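Side-chain contacts in homoserine O-acetyltransferase (Bacillus anthracis str. 'Ames Ancestor', PDB 3I1I), which probably transfers an acetyl group from acetyl-CoA to the hydroxyl of homoserine, a step toward methionine, using an alpha/beta hydrolase fold: residues C90-N93 / L94-Q98; P125-F129 / L130-R134; E273-A277 / N278-Y282. One frame throughout, in Å; residues are numbered along the deposited sequence.

Contact 1: C90-N93 / L94-Q98; sequences CTDN and LCNVQ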
ATOM      1  N   CYS A  90      -1.704  32.445  -6.539  1.00 23.89           N
ATOM      2  CA  CYS A  90      -1.779  31.040  -6.208  1.00 24.05           C
ATOM      3  C   CYS A  90      -2.937  30.838  -5.274  1.00 23.63           C
ATOM      4  O   CYS A  90      -3.144  31.643  -4.387  1.00 24.33           O
ATOM      5  CB  CYS A  90      -0.484  30.635  -5.524  1.00 24.85           C
ATOM      6  SG  CYS A  90      -0.361  28.840  -5.275  1.00 26.25           S
ATOM      7  N   THR A  91      -3.647  29.738  -5.440  1.00 23.27           N
ATOM      8  CA  THR A  91      -4.891  29.478  -4.733  1.00 23.17           C
ATOM      9  C   THR A  91      -4.856  28.127  -4.004  1.00 23.42           C
ATOM     10  O   THR A  91      -4.111  27.233  -4.391  1.00 23.62           O
ATOM     11  CB  THR A  91      -6.078  29.454  -5.748  1.00 23.04           C
ATOM     12  OG1 THR A  91      -5.921  28.346  -6.638  1.00 24.80           O
ATOM     13  CG2 THR A  91      -6.149  30.756  -6.584  1.00 21.79           C
ATOM     14  N   ASP A  92      -5.678  27.968  -2.971  1.00 23.09           N
ATOM     15  CA  ASP A  92      -5.839  26.678  -2.325  1.00 23.33           C
ATOM     16  C   ASP A  92      -6.789  25.768  -3.143  1.00 23.30           C
ATOM     17  O   ASP A  92      -7.868  26.179  -3.512  1.00 23.50           O
ATOM     18  CB  ASP A  92      -6.478  26.816  -0.934  1.00 23.71           C
ATOM     19  CG  ASP A  92      -5.637  27.597   0.065  1.00 23.58           C
ATOM     20  OD1 ASP A  92      -4.394  27.466   0.091  1.00 21.19           O
ATOM     21  OD2 ASP A  92      -6.279  28.308   0.875  1.00 24.48           O
ATOM     22  N   ASN A  93      -6.409  24.513  -3.349  1.00 22.91           N
ATOM     23  CA  ASN A  93      -7.238  23.553  -4.045  1.00 22.54           C
ATOM     24  C   ASN A  93      -8.416  23.087  -3.189  1.00 22.59           C
ATOM     25  O   ASN A  93      -8.333  23.059  -1.942  1.00 22.07           O
ATOM     26  CB  ASN A  93      -6.386  22.357  -4.448  1.00 22.26           C
ATOM     27  CG  ASN A  93      -5.310  22.712  -5.410  1.00 22.35           C
ATOM     28  OD1 ASN A  93      -5.367  23.749  -6.071  1.00 24.09           O
ATOM     29  ND2 ASN A  93      -4.309  21.842  -5.528  1.00 22.06           N
ATOM     30  N   LEU A  94      -9.519  22.736  -3.844  1.00 22.55           N
ATOM     31  CA  LEU A  94     -10.604  21.983  -3.168  1.00 23.70           C
ATOM     32  C   LEU A  94     -10.070  20.736  -2.369  1.00 23.09           C
ATOM     33  O   LEU A  94      -9.070  20.114  -2.763  1.00 22.16           O
ATOM     34  CB  LEU A  94     -11.616  21.466  -4.204  1.00 24.45           C
ATOM     35  CG  LEU A  94     -12.701  22.352  -4.824  1.00 26.41           C
ATOM     36  CD1 LEU A  94     -13.325  21.577  -6.001  1.00 25.99           C
ATOM     37  CD2 LEU A  94     -13.758  22.725  -3.755  1.00 25.16           C
ATOM     38  N   CYS A  95     -10.749  20.400  -1.279  1.00 22.46           N
ATOM     39  CA  CYS A  95     -10.349  19.318  -0.397  1.00 23.12           C
ATOM     40  C   CYS A  95      -8.875  19.375   0.037  1.00 24.03           C
ATOM     41  O   CYS A  95      -8.224  18.323   0.193  1.00 22.95           O
ATOM     42  CB  CYS A  95     -10.612  17.982  -1.062  1.00 23.50           C
ATOM     43  SG  CYS A  95     -12.325  17.783  -1.544  1.00 23.29           S
ATOM     44  N   ASN A  96      -8.360  20.592   0.256  1.00 24.35           N
ATOM     45  CA  ASN A  96      -6.980  20.747   0.651  1.00 25.26           C
ATOM     46  C   ASN A  96      -6.750  19.848   1.852  1.00 26.24           C
ATOM     47  O   ASN A  96      -7.574  19.834   2.770  1.00 27.18           O
ATOM     48  CB  ASN A  96      -6.654  22.197   0.993  1.00 24.23           C
ATOM     49  CG  ASN A  96      -5.172  22.416   1.192  1.00 24.93           C
ATOM     50  OD1 ASN A  96      -4.627  22.091   2.245  1.00 21.98           O
ATOM     51  ND2 ASN A  96      -4.506  22.989   0.186  1.00 24.21           N
ATOM     52  N   VAL A  97      -5.663  19.091   1.847  1.00 27.24           N
ATOM     53  CA  VAL A  97      -5.456  18.088   2.894  1.00 28.87           C
ATOM     54  C   VAL A  97      -5.044  18.707   4.223  1.00 30.84           C
ATOM     55  O   VAL A  97      -5.368  18.169   5.292  1.00 31.73           O
ATOM     56  CB  VAL A  97      -4.442  16.987   2.477  1.00 28.73           C
ATOM     57  CG1 VAL A  97      -4.871  16.381   1.164  1.00 27.36           C
ATOM     58  CG2 VAL A  97      -3.016  17.541   2.405  1.00 27.05           C
ATOM     59  N   GLN A  98      -4.343  19.832   4.164  1.00 33.05           N
ATOM     60  CA  GLN A  98      -3.867  20.522   5.367  1.00 34.83           C
ATOM     61  C   GLN A  98      -4.971  21.337   5.954  1.00 36.54           C
ATOM     62  O   GLN A  98      -4.803  22.546   6.171  1.00 36.00           O
ATOM     63  CB  GLN A  98      -2.746  21.481   5.028  1.00 34.44           C
ATOM     64  CG  GLN A  98      -1.514  20.823   4.559  1.00 34.45           C
ATOM     65  CD  GLN A  98      -0.384  21.815   4.503  1.00 36.45           C
ATOM     66  OE1 GLN A  98      -0.133  22.543   5.484  1.00 36.39           O
ATOM     67  NE2 GLN A  98       0.317  21.867   3.353  1.00 38.20           N
TER

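Contact 2: P125-F129 / L130-R134; sequences PVFTF and LDVAR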
ATOM      1  N   PRO A 125     -18.938  16.020  -2.811  1.00 25.67           N
ATOM      2  CA  PRO A 125     -18.900  15.526  -4.181  1.00 25.65           C
ATOM      3  C   PRO A 125     -17.493  15.244  -4.661  1.00 25.33           C
ATOM      4  O   PRO A 125     -16.550  15.882  -4.225  1.00 24.89           O
ATOM      5  CB  PRO A 125     -19.478  16.679  -5.001  1.00 25.80           C
ATOM      6  CG  PRO A 125     -19.253  17.887  -4.178  1.00 26.30           C
ATOM      7  CD  PRO A 125     -19.331  17.437  -2.743  1.00 25.98           C
ATOM      8  N   VAL A 126     -17.381  14.297  -5.575  1.00 24.72           N
ATOM      9  CA  VAL A 126     -16.149  14.048  -6.261  1.00 24.05           C
ATOM     10  C   VAL A 126     -15.780  15.278  -7.058  1.00 24.90           C
ATOM     11  O   VAL A 126     -16.655  15.854  -7.792  1.00 25.68           O
ATOM     12  CB  VAL A 126     -16.291  12.852  -7.199  1.00 24.20           C
ATOM     13  CG1 VAL A 126     -15.040  12.713  -8.063  1.00 21.22           C
ATOM     14  CG2 VAL A 126     -16.600  11.567  -6.360  1.00 22.47           C
ATOM     15  N   PHE A 127     -14.512  15.684  -6.914  1.00 23.84           N
ATOM     16  CA  PHE A 127     -13.956  16.755  -7.705  1.00 23.68           C
ATOM     17  C   PHE A 127     -12.790  16.294  -8.569  1.00 23.78           C
ATOM     18  O   PHE A 127     -12.097  15.335  -8.230  1.00 23.44           O
ATOM     19  CB  PHE A 127     -13.516  17.924  -6.800  1.00 23.72           C
ATOM     20  CG  PHE A 127     -12.118  17.786  -6.224  1.00 21.88           C
ATOM     21  CD1 PHE A 127     -11.056  18.426  -6.820  1.00 20.44           C
ATOM     22  CD2 PHE A 127     -11.889  17.034  -5.074  1.00 21.49           C
ATOM     23  CE1 PHE A 127      -9.784  18.333  -6.301  1.00 22.73           C
ATOM     24  CE2 PHE A 127     -10.620  16.911  -4.537  1.00 20.30           C
ATOM     25  CZ  PHE A 127      -9.554  17.557  -5.151  1.00 22.16           C
ATOM     26  N   THR A 128     -12.573  17.040  -9.656  1.00 23.27           N
ATOM     27  CA  THR A 128     -11.439  16.879 -10.527  1.00 22.79           C
ATOM     28  C   THR A 128     -10.625  18.166 -10.554  1.00 22.99           C
ATOM     29  O   THR A 128     -11.034  19.202 -10.026  1.00 22.32           O
ATOM     30  CB  THR A 128     -11.894  16.621 -11.954  1.00 23.66           C
ATOM     31  OG1 THR A 128     -12.499  17.815 -12.498  1.00 22.09           O
ATOM     32  CG2 THR A 128     -12.870  15.460 -11.973  1.00 21.75           C
ATOM     33  N   PHE A 129      -9.472  18.109 -11.187  1.00 22.86           N
ATOM     34  CA  PHE A 129      -8.643  19.289 -11.314  1.00 23.12           C
ATOM     35  C   PHE A 129      -9.192  20.249 -12.318  1.00 23.29           C
ATOM     36  O   PHE A 129      -8.788  21.394 -12.354  1.00 23.43           O
ATOM     37  CB  PHE A 129      -7.175  18.914 -11.573  1.00 23.10           C
ATOM     38  CG  PHE A 129      -6.537  18.237 -10.369  1.00 23.44           C
ATOM     39  CD1 PHE A 129      -6.460  18.908  -9.140  1.00 22.81           C
ATOM     40  CD2 PHE A 129      -6.087  16.930 -10.436  1.00 25.08           C
ATOM     41  CE1 PHE A 129      -5.938  18.291  -8.011  1.00 22.30           C
ATOM     42  CE2 PHE A 129      -5.562  16.310  -9.302  1.00 25.06           C
ATOM     43  CZ  PHE A 129      -5.501  16.996  -8.082  1.00 22.66           C
ATOM     44  N   LEU A 130     -10.163  19.809 -13.112  1.00 24.02           N
ATOM     45  CA  LEU A 130     -10.908  20.744 -13.942  1.00 23.55           C
ATOM     46  C   LEU A 130     -11.833  21.614 -13.065  1.00 23.20           C
ATOM     47  O   LEU A 130     -11.944  22.836 -13.303  1.00 23.52           O
ATOM     48  CB  LEU A 130     -11.650  20.036 -15.039  1.00 23.06           C
ATOM     49  CG  LEU A 130     -12.565  20.888 -15.917  1.00 23.95           C
ATOM     50  CD1 LEU A 130     -11.860  22.138 -16.425  1.00 20.59           C
ATOM     51  CD2 LEU A 130     -13.108  19.983 -17.076  1.00 20.63           C
ATOM     52  N   ASP A 131     -12.437  21.021 -12.032  1.00 22.47           N
ATOM     53  CA  ASP A 131     -13.236  21.818 -11.075  1.00 22.07           C
ATOM     54  C   ASP A 131     -12.411  22.928 -10.453  1.00 22.41           C
ATOM     55  O   ASP A 131     -12.883  24.059 -10.360  1.00 22.53           O
ATOM     56  CB  ASP A 131     -13.826  20.960  -9.984  1.00 21.98           C
ATOM     57  CG  ASP A 131     -14.952  20.080 -10.492  1.00 22.40           C
ATOM     58  OD1 ASP A 131     -15.874  20.646 -11.101  1.00 25.34           O
ATOM     59  OD2 ASP A 131     -14.920  18.837 -10.299  1.00 22.14           O
ATOM     60  N   VAL A 132     -11.151  22.629 -10.111  1.00 21.63           N
ATOM     61  CA  VAL A 132     -10.277  23.626  -9.535  1.00 21.25           C
ATOM     62  C   VAL A 132      -9.964  24.771 -10.548  1.00 22.14           C
ATOM     63  O   VAL A 132      -9.990  25.957 -10.189  1.00 22.23           O
ATOM     64  CB  VAL A 132      -8.993  23.001  -8.930  1.00 21.44           C
ATOM     65  CG1 VAL A 132      -7.988  24.088  -8.548  1.00 17.68           C
ATOM     66  CG2 VAL A 132      -9.351  22.070  -7.704  1.00 19.76           C
ATOM     67  N   ALA A 133      -9.707  24.403 -11.794  1.00 21.95           N
ATOM     68  CA  ALA A 133      -9.458  25.348 -12.858  1.00 22.18           C
ATOM     69  C   ALA A 133     -10.721  26.237 -13.081  1.00 23.20           C
ATOM     70  O   ALA A 133     -10.601  27.445 -13.269  1.00 23.34           O
ATOM     71  CB  ALA A 133      -9.059  24.589 -14.145  1.00 20.54           C
ATOM     72  N   ARG A 134     -11.918  25.661 -13.027  1.00 24.11           N
ATOM     73  CA  ARG A 134     -13.130  26.470 -13.214  1.00 25.69           C
ATOM     74  C   ARG A 134     -13.310  27.487 -12.077  1.00 25.79           C
ATOM     75  O   ARG A 134     -13.663  28.635 -12.329  1.00 25.70           O
ATOM     76  CB  ARG A 134     -14.382  25.614 -13.348  1.00 26.38           C
ATOM     77  CG  ARG A 134     -14.301  24.560 -14.487  1.00 28.93           C
ATOM     78  CD  ARG A 134     -15.444  24.753 -15.426  1.00 34.32           C
ATOM     79  NE  ARG A 134     -15.568  23.740 -16.489  1.00 37.43           N
ATOM     80  CZ  ARG A 134     -15.164  23.898 -17.756  1.00 38.35           C
ATOM     81  NH1 ARG A 134     -14.543  25.019 -18.176  1.00 37.74           N
ATOM     82  NH2 ARG A 134     -15.373  22.907 -18.611  1.00 38.72           N
TER
HETATM   83  O   HOH W   1     -16.884  16.942 -10.176  1.00 27.75           O

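Contact 3: E273-A277 / N278-Y282; sequences ELVDA and NSWMY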
ATOM      1  N   GLU A 273       0.516  14.906  10.391  1.00 33.50           N
ATOM      2  CA  GLU A 273       0.025  15.479  11.651  1.00 34.56           C
ATOM      3  C   GLU A 273      -1.068  16.525  11.490  1.00 33.94           C
ATOM      4  O   GLU A 273      -2.024  16.514  12.244  1.00 34.15           O
ATOM      5  CB  GLU A 273       1.204  15.995  12.479  1.00 35.26           C
ATOM      6  CG  GLU A 273       2.064  14.771  12.938  1.00 38.58           C
ATOM      7  CD  GLU A 273       3.113  15.082  13.990  1.00 42.16           C
ATOM      8  OE1 GLU A 273       3.658  16.211  14.030  1.00 46.00           O
ATOM      9  OE2 GLU A 273       3.424  14.156  14.760  1.00 46.35           O
ATOM     10  N   LEU A 274      -0.953  17.390  10.490  1.00 33.26           N
ATOM     11  CA  LEU A 274      -1.984  18.381  10.222  1.00 33.03           C
ATOM     12  C   LEU A 274      -3.008  17.970   9.188  1.00 31.30           C
ATOM     13  O   LEU A 274      -3.775  18.812   8.728  1.00 32.49           O
ATOM     14  CB  LEU A 274      -1.348  19.692   9.721  1.00 33.86           C
ATOM     15  CG  LEU A 274      -0.436  20.498  10.677  1.00 36.58           C
ATOM     16  CD1 LEU A 274      -0.339  22.016  10.202  1.00 37.17           C
ATOM     17  CD2 LEU A 274      -0.881  20.372  12.176  1.00 35.83           C
ATOM     18  N   VAL A 275      -3.052  16.698   8.830  1.00 29.39           N
ATOM     19  CA  VAL A 275      -3.704  16.273   7.596  1.00 27.45           C
ATOM     20  C   VAL A 275      -5.025  15.606   7.886  1.00 26.86           C
ATOM     21  O   VAL A 275      -5.161  14.944   8.896  1.00 26.22           O
ATOM     22  CB  VAL A 275      -2.760  15.327   6.817  1.00 27.49           C
ATOM     23  CG1 VAL A 275      -3.478  14.557   5.731  1.00 26.31           C
ATOM     24  CG2 VAL A 275      -1.606  16.139   6.253  1.00 24.62           C
ATOM     25  N   ASP A 276      -6.006  15.796   6.995  1.00 26.22           N
ATOM     26  CA  ASP A 276      -7.315  15.143   7.128  1.00 25.36           C
ATOM     27  C   ASP A 276      -7.490  13.959   6.167  1.00 24.61           C
ATOM     28  O   ASP A 276      -7.319  14.084   4.963  1.00 25.64           O
ATOM     29  CB  ASP A 276      -8.432  16.140   6.875  1.00 25.16           C
ATOM     30  CG  ASP A 276      -9.813  15.499   6.971  1.00 25.77           C
ATOM     31  OD1 ASP A 276     -10.140  14.946   8.061  1.00 25.08           O
ATOM     32  OD2 ASP A 276     -10.537  15.538   5.953  1.00 22.66           O
ATOM     33  N   ALA A 277      -7.909  12.827   6.707  1.00 23.87           N
ATOM     34  CA  ALA A 277      -7.957  11.561   5.959  1.00 22.80           C
ATOM     35  C   ALA A 277      -8.947  11.614   4.800  1.00 22.08           C
ATOM     36  O   ALA A 277      -8.579  11.273   3.673  1.00 22.01           O
ATOM     37  CB  ALA A 277      -8.278  10.365   6.901  1.00 21.57           C
ATOM     38  N   ASN A 278     -10.191  12.009   5.069  1.00 21.48           N
ATOM     39  CA  ASN A 278     -11.202  12.112   4.011  1.00 21.49           C
ATOM     40  C   ASN A 278     -10.723  13.046   2.883  1.00 21.81           C
ATOM     41  O   ASN A 278     -10.915  12.744   1.689  1.00 21.69           O
ATOM     42  CB  ASN A 278     -12.543  12.604   4.564  1.00 21.24           C
ATOM     43  CG  ASN A 278     -13.240  11.566   5.458  1.00 20.82           C
ATOM     44  OD1 ASN A 278     -12.933  10.375   5.423  1.00 22.94           O
ATOM     45  ND2 ASN A 278     -14.200  12.015   6.226  1.00 18.97           N
ATOM     46  N   SER A 279     -10.081  14.149   3.277  1.00 21.36           N
ATOM     47  CA  SER A 279      -9.560  15.095   2.342  1.00 22.45           C
ATOM     48  C   SER A 279      -8.502  14.416   1.452  1.00 23.27           C
ATOM     49  O   SER A 279      -8.464  14.597   0.216  1.00 22.20           O
ATOM     50  CB  SER A 279      -8.952  16.295   3.071  1.00 22.46           C
ATOM     51  OG  SER A 279      -9.971  17.122   3.604  1.00 22.79           O
ATOM     52  N   TRP A 280      -7.646  13.643   2.103  1.00 24.03           N
ATOM     53  CA  TRP A 280      -6.621  12.900   1.403  1.00 24.82           C
ATOM     54  C   TRP A 280      -7.262  11.971   0.379  1.00 24.14           C
ATOM     55  O   TRP A 280      -6.816  11.930  -0.739  1.00 23.23           O
ATOM     56  CB  TRP A 280      -5.770  12.092   2.396  1.00 25.61           C
ATOM     57  CG  TRP A 280      -4.582  11.480   1.744  1.00 26.51           C
ATOM     58  CD1 TRP A 280      -4.554  10.381   0.909  1.00 27.00           C
ATOM     59  CD2 TRP A 280      -3.257  11.956   1.834  1.00 27.81           C
ATOM     60  NE1 TRP A 280      -3.270  10.152   0.485  1.00 28.57           N
ATOM     61  CE2 TRP A 280      -2.451  11.103   1.041  1.00 28.23           C
ATOM     62  CE3 TRP A 280      -2.659  13.014   2.524  1.00 31.09           C
ATOM     63  CZ2 TRP A 280      -1.081  11.285   0.909  1.00 30.55           C
ATOM     64  CZ3 TRP A 280      -1.288  13.212   2.383  1.00 33.66           C
ATOM     65  CH2 TRP A 280      -0.510  12.335   1.594  1.00 34.12           C
HETATM   66  N   MSE A 281      -8.314  11.256   0.759  1.00 24.69           N
HETATM   67  CA  MSE A 281      -8.985  10.360  -0.179  1.00 25.85           C
HETATM   68  C   MSE A 281      -9.505  11.121  -1.415  1.00 25.09           C
HETATM   69  O   MSE A 281      -9.296  10.655  -2.542  1.00 25.52           O
HETATM   70  CB  MSE A 281     -10.198   9.632   0.431  1.00 26.21           C
HETATM   71  CG  MSE A 281      -9.949   8.680   1.574  1.00 31.12           C
HETATM   72 SE   MSE A 281     -11.690   7.806   2.049  0.65 38.22          SE
HETATM   73  CE  MSE A 281     -12.628   8.028   0.446  1.00 25.58           C
ATOM     74  N   TYR A 282     -10.230  12.227  -1.200  1.00 23.66           N
ATOM     75  CA  TYR A 282     -10.845  12.974  -2.322  1.00 23.08           C
ATOM     76  C   TYR A 282      -9.791  13.497  -3.285  1.00 22.35           C
ATOM     77  O   TYR A 282      -9.971  13.418  -4.515  1.00 22.18           O
ATOM     78  CB  TYR A 282     -11.708  14.128  -1.839  1.00 22.30           C
ATOM     79  CG  TYR A 282     -13.112  13.713  -1.529  1.00 23.01           C
ATOM     80  CD1 TYR A 282     -13.434  13.177  -0.305  1.00 24.14           C
ATOM     81  CD2 TYR A 282     -14.136  13.841  -2.468  1.00 23.18           C
ATOM     82  CE1 TYR A 282     -14.721  12.774  -0.016  1.00 24.15           C
ATOM     83  CE2 TYR A 282     -15.434  13.447  -2.167  1.00 22.43           C
ATOM     84  CZ  TYR A 282     -15.705  12.913  -0.939  1.00 22.72           C
ATOM     85  OH  TYR A 282     -16.958  12.498  -0.584  1.00 25.00           O
TER

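Contact 1: C90-N93 / L94-Q98
The N96 amide turns its nitrogen end toward D92, but only loosely: ND2 lies 4.4 Å from D92 CB. No stack forms among the flat groups, since N93 CG is 6.6 Å from N96 CG, and D92 CG is 5.3 Å from N96 CG. Neighbours from elsewhere in the chain also touch these groups: H49 lies against N96, and V132 of helix 129-142 against N93.

The closer meeting is at the turn itself. N93 to N96 form a type II beta turn, in which C95 takes the left-handed backbone conformation (phi 50°) and N96 CB comes within 3.5 Å of N93 O. The hydroxyl of T106 is hydrogen-bonded to both N93 O and N96 N, bridging the two ends of the turn.

Beyond the turn, N96 bends the chain again. Its CG stands opposite the backbone N (chi1 -171°), which places OD1 to accept from Q98 N at 3.0 Å, an Asx turn. The bond is bent, and the donor is tilted 28° from the carbonyl plane. ND2 gives its hydrogen bond to A53 O, so both ends of the amide are held and its rotation is fixed.

D92 is also bonded from outside the segments: OD1 meets S55 N, while OD2 meets I105 N and forms a salt bridge with K9. Chemically, then, apart from the Asx turn, the polar ends of D92 and N96 are satisfied by the surrounding chain, and the carboxylate charge of D92 is probably balanced by K9 and the backbone donors of S55 and I105.

Contact 2: P125-F129 / L130-R134
T128 OG1 is gripped by two backbone N-H groups of the first helical turn. D131 N reaches it at 3.2 Å with a fairly straight approach, whereas the bond from L130 N, at 3.1 Å, is weak because its N-H points well off the oxygen. The torsion explains the reach: with chi1 at 69°, OG1 sits between the backbone N and the carbonyl carbon of T128, facing the start of the helix.

D131 returns the bond. Its OD2 accepts from T128 N at 3.0 Å with an N-H...O angle of 166°, on the anti side and close to the carboxylate plane. This reciprocal pair is a capping box, with T128 as N-cap, and it satisfies amides that the helix itself cannot. A water donates to both D131 OD2 (2.7 Å) and V126 O, tying the incoming chain to the same oxygen. The other carboxylate oxygen, OD1, is held by E20 N and Y17 OH, so the whole group is fixed from both ends; the helix N terminus would probably favour its negative charge.

Apolar contact follows on another side. The F127 and V132 side chains extend alongside one another in a common direction, and F127 CE1 touches V132 CG2 at 4.0 Å, obliquely to the ring. One turn on, L130 CD1 lies 3.9 Å above the centre of the R134 guanidinium, whose NE forms a salt bridge with E20.

The capped end of helix 129-142 packs against two other helices: F129 meets A156, M159 and I160 of helix 156-167 and, with F127, A286 of helix 277-289. T128 also touches Y251 of the second subunit.

Contact 3: E273-A277 / N278-Y282
D276 extends its carboxylate with CG opposite the backbone N (chi1 179°), while S279 swings OG back beside its own backbone N (chi1 -74°), and the two groups meet at D276 OD2. That oxygen accepts twice from S279. The hydroxyl OG donates to it at 2.9 Å along the anti lone pair, away from the other carboxylate oxygen; S279 N donates at 3.0 Å from well above the carboxylate plane. OD1 is held separately by Y211 OH and Q215 NE2, which leaves both oxygens of this buried group bonded. With one S279 donor on the anti lone pair and the other above the plane, they and the partners of OD1 together probably limit the rotation of the carboxylate.

D276 is thus the N-cap of helix 277-289, its side chain binding an amide of the first turn while its carbonyl starts the backbone pattern: W280 N meets D276 O at 2.9 Å, and M281 N meets A277 O at the same length. This helix belongs to the helical insertion between strands 174-178 and 309-313 of the alpha/beta hydrolase fold. The insertion also includes helices 186-202 and 217-228, which both pack against W280.

On the apolar side, V275 CG1 touches W280 CE3 at 3.7 Å, with the two side chains crossing at a slant. F51 meets the indole from elsewhere, its ring plane inclined at about 60°. Next along the helix, the selenomethionine M281 passes A277 O with its CG at 3.6 Å and reaches on to I200 and M122. The N278 amide is secured at both ends: OD1 accepts from W206 NE1, and ND2 donates to G209 O.

In the fold
From the N terminus, contact 1 comes first, turning the chain as it leaves strand 87-91. The loop then runs on to contact 2, which closes it at the start of helix 129-142; contact 3, far later, ends the loop after helix 259-270 and opens helix 277-289. All three are local and lie in series, neither nested nor crossed, yet they meet in space. Contact 1 stands between the others: L94 O lies 3.5 Å from F127 CZ, and V97 O probably accepts from D276 N at 3.0 Å. P125 O also approaches Y282 CE2. Together they join the central sheet to the helical insertion, and contacts 2 and 3 both touch the second subunit.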